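Long-range contact in putative monooxygenase Rv0793 (Mycobacterium tuberculosis, PDB 1Y0H), which is a putative homodimeric monooxygenase that might take part in antibiotic biosynthesis or scavenge reactive oxygen species: residues V6-R11 with V91-P96. Sequence-based numbering, arbitrary orientation. Where two conformers were deposited one is given.
Sequences VAVIAR and VTVLAP
Ala7 and Leu94 exchange two backbone hydrogen bonds, Ala7 N to Leu94 O at 2.9 Å and Leu94 N to Ala7 O at 2.8 Å, and Ile9 and Thr92 repeat the pattern two residues on. The bond from Thr92 N to Ile9 O (2.8 Å) is nearly straight at 171°. Between these antiparallel hydrogen-bonded pairs sits the non-hydrogen-bonded pair Val8–Val93. A water joins the Thr92 hydroxyl, OG1, to Ile9 O, weakly at the carbonyl end.

The closest side-chain contacts run diagonally on both faces. On one, Ile9 CG1 lies anti to its carbonyl carbon (chi1 -64°), and the extended chain carries CD1 obliquely across to Leu94 CD1, 3.6 Å away; the single methyl of Ala7, CB, lies 4.2 Å from Leu94 CB. This face packs against the second subunit, Ala7 and Leu94 on its Tyr45 and Ile9 on its Ile9. On the other, beta-branched Val8 and Val91, well suited to strands, touch through their CG1 methyls at 3.8 Å, while Leu65 of helix 62-69 packs on Val8.

Directional backbone bonds thus set the register of an inner strand and the chain's own edge strand in this ferredoxin-like sheet, which the second subunit continues by antiparallel pairing with Leu94 to Pro96; apolar side chains equip its opposite faces for dimer and helix packing.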
ATOM      1  N   VAL A   6       1.449   8.302   9.345  1.00 13.16           N
ATOM      2  CA  VAL A   6       1.042   8.336   7.955  1.00 13.29           C
ATOM      3  C   VAL A   6       1.670   7.161   7.247  1.00 13.64           C
ATOM      4  O   VAL A   6       2.641   6.578   7.741  1.00 13.91           O
ATOM      5  CB  VAL A   6       1.453   9.675   7.225  1.00 13.40           C
ATOM      6  CG1 VAL A   6       0.774  10.874   7.844  1.00 16.05           C
ATOM      7  CG2 VAL A   6       2.992   9.866   7.159  1.00 14.63           C
ATOM      8  N   ALA A   7       1.100   6.813   6.097  1.00 13.04           N
ATOM      9  CA  ALA A   7       1.715   5.837   5.201  1.00 12.33           C
ATOM     10  C   ALA A   7       1.842   6.425   3.791  1.00 12.47           C
ATOM     11  O   ALA A   7       1.213   7.415   3.458  1.00 13.04           O
ATOM     12  CB  ALA A   7       0.920   4.517   5.185  1.00 12.96           C
ATOM     13  N   VAL A   8       2.667   5.800   2.959  1.00 11.58           N
ATOM     14  CA  VAL A   8       2.830   6.236   1.582  1.00 12.52           C
ATOM     15  C   VAL A   8       2.893   4.990   0.721  1.00 12.14           C
ATOM     16  O   VAL A   8       3.543   3.999   1.092  1.00 12.64           O
ATOM     17  CB  VAL A   8       4.153   7.033   1.377  1.00 12.47           C
ATOM     18  CG1 VAL A   8       4.297   7.510  -0.069  1.00 13.98           C
ATOM     19  CG2 VAL A   8       4.231   8.213   2.332  1.00 12.90           C
ATOM     20  N   ILE A   9       2.179   5.025  -0.400  1.00 12.17           N
ATOM     21  CA  ILE A   9       2.363   4.020  -1.442  1.00 12.97           C
ATOM     22  C   ILE A   9       3.038   4.733  -2.597  1.00 11.77           C
ATOM     23  O   ILE A   9       2.572   5.778  -3.040  1.00 12.47           O
ATOM     24  CB  ILE A   9       1.021   3.422  -1.926  1.00 13.51           C
ATOM     25  CG1 ILE A   9       0.333   2.679  -0.795  1.00 15.04           C
ATOM     26  CG2 ILE A   9       1.241   2.462  -3.134  1.00 13.94           C
ATOM     27  CD1 ILE A   9      -1.136   2.309  -1.101  1.00 15.88           C
ATOM     28  N   ALA A  10       4.126   4.156  -3.093  1.00 10.78           N
ATOM     29  CA  ALA A  10       4.802   4.706  -4.270  1.00 10.96           C
ATOM     30  C   ALA A  10       4.900   3.592  -5.291  1.00 11.20           C
ATOM     31  O   ALA A  10       5.448   2.517  -4.997  1.00 12.15           O
ATOM     32  CB  ALA A  10       6.183   5.221  -3.911  1.00 11.51           C
ATOM     33  N   ARG A  11       4.384   3.863  -6.483  1.00 11.99           N
ATOM     34  CA  ARG A  11       4.365   2.879  -7.579  1.00 12.10           C
ATOM     35  C   ARG A  11       5.288   3.325  -8.696  1.00 11.77           C
ATOM     36  O   ARG A  11       5.227   4.484  -9.137  1.00 12.61           O
ATOM     37  CB  ARG A  11       2.942   2.698  -8.118  1.00 13.09           C
ATOM     38  CG  ARG A  11       1.914   2.483  -7.030  1.00 17.15           C
ATOM     39  CD  ARG A  11       0.556   2.077  -7.591  0.65 20.95           C
ATOM     40  NE  ARG A  11       0.330   0.658  -7.313  0.65 22.42           N
ATOM     41  CZ  ARG A  11      -0.639   0.171  -6.543  0.65 24.10           C
ATOM     42  NH1 ARG A  11      -0.709  -1.132  -6.349  0.65 24.59           N
ATOM     43  NH2 ARG A  11      -1.551   0.962  -5.979  0.65 22.71           N
ATOM     44  N   VAL A  91       2.523   8.452  -6.428  1.00 14.00           N
ATOM     45  CA  VAL A  91       2.670   8.528  -4.974  1.00 14.36           C
ATOM     46  C   VAL A  91       1.351   8.890  -4.325  1.00 14.76           C
ATOM     47  O   VAL A  91       0.726   9.879  -4.697  1.00 15.28           O
ATOM     48  CB  VAL A  91       3.742   9.580  -4.559  1.00 14.90           C
ATOM     49  CG1 VAL A  91       3.792   9.760  -3.044  1.00 16.26           C
ATOM     50  CG2 VAL A  91       5.112   9.194  -5.091  1.00 15.74           C
ATOM     51  N   THR A  92       0.942   8.081  -3.353  1.00 14.36           N
ATOM     52  CA  THR A  92      -0.242   8.383  -2.557  1.00 15.39           C
ATOM     53  C   THR A  92       0.106   8.457  -1.093  1.00 14.55           C
ATOM     54  O   THR A  92       0.675   7.524  -0.532  1.00 14.38           O
ATOM     55  CB  THR A  92      -1.336   7.323  -2.778  1.00 15.32           C
ATOM     56  OG1 THR A  92      -1.612   7.226  -4.179  1.00 18.93           O
ATOM     57  CG2 THR A  92      -2.617   7.702  -2.037  1.00 17.75           C
ATOM     58  N   VAL A  93      -0.238   9.581  -0.468  1.00 13.91           N
ATOM     59  CA  VAL A  93      -0.068   9.696   0.979  1.00 14.53           C
ATOM     60  C   VAL A  93      -1.359   9.264   1.654  1.00 14.85           C
ATOM     61  O   VAL A  93      -2.446   9.648   1.211  1.00 15.01           O
ATOM     62  CB  VAL A  93       0.356  11.123   1.387  1.00 15.03           C
ATOM     63  CG1 VAL A  93       0.422  11.276   2.918  1.00 15.84           C
ATOM     64  CG2 VAL A  93       1.697  11.470   0.733  1.00 15.68           C
ATOM     65  N   LEU A  94      -1.226   8.464   2.713  1.00 14.77           N
ATOM     66  CA  LEU A  94      -2.358   7.815   3.367  1.00 15.66           C
ATOM     67  C   LEU A  94      -2.471   8.146   4.850  1.00 16.06           C
ATOM     68  O   LEU A  94      -1.471   8.160   5.572  1.00 17.08           O
ATOM     69  CB  LEU A  94      -2.263   6.299   3.205  1.00 15.73           C
ATOM     70  CG  LEU A  94      -2.172   5.721   1.786  1.00 15.92           C
ATOM     71  CD1 LEU A  94      -1.820   4.238   1.873  1.00 16.00           C
ATOM     72  CD2 LEU A  94      -3.484   5.915   1.042  1.00 16.53           C
ATOM     73  N   ALA A  95      -3.702   8.395   5.285  1.00 16.34           N
ATOM     74  CA  ALA A  95      -4.008   8.587   6.705  1.00 16.61           C
ATOM     75  C   ALA A  95      -4.687   7.333   7.243  1.00 17.61           C
ATOM     76  O   ALA A  95      -5.710   6.915   6.703  1.00 17.27           O
ATOM     77  CB  ALA A  95      -4.910   9.807   6.893  1.00 17.13           C
ATOM     78  N   PRO A  96      -4.110   6.710   8.292  1.00 18.18           N
ATOM     79  CA  PRO A  96      -4.706   5.500   8.853  1.00 18.48           C
ATOM     80  C   PRO A  96      -6.118   5.746   9.347  1.00 18.82           C
ATOM     81  O   PRO A  96      -6.396   6.798   9.925  1.00 19.24           O
ATOM     82  CB  PRO A  96      -3.788   5.150  10.028  1.00 18.91           C
ATOM     83  CG  PRO A  96      -2.507   5.833   9.753  1.00 19.49           C
ATOM     84  CD  PRO A  96      -2.859   7.081   8.978  1.00 18.58           C
TER
HETATM   85  O   HOH W   1       0.260   5.382  -5.495  1.00 16.18           O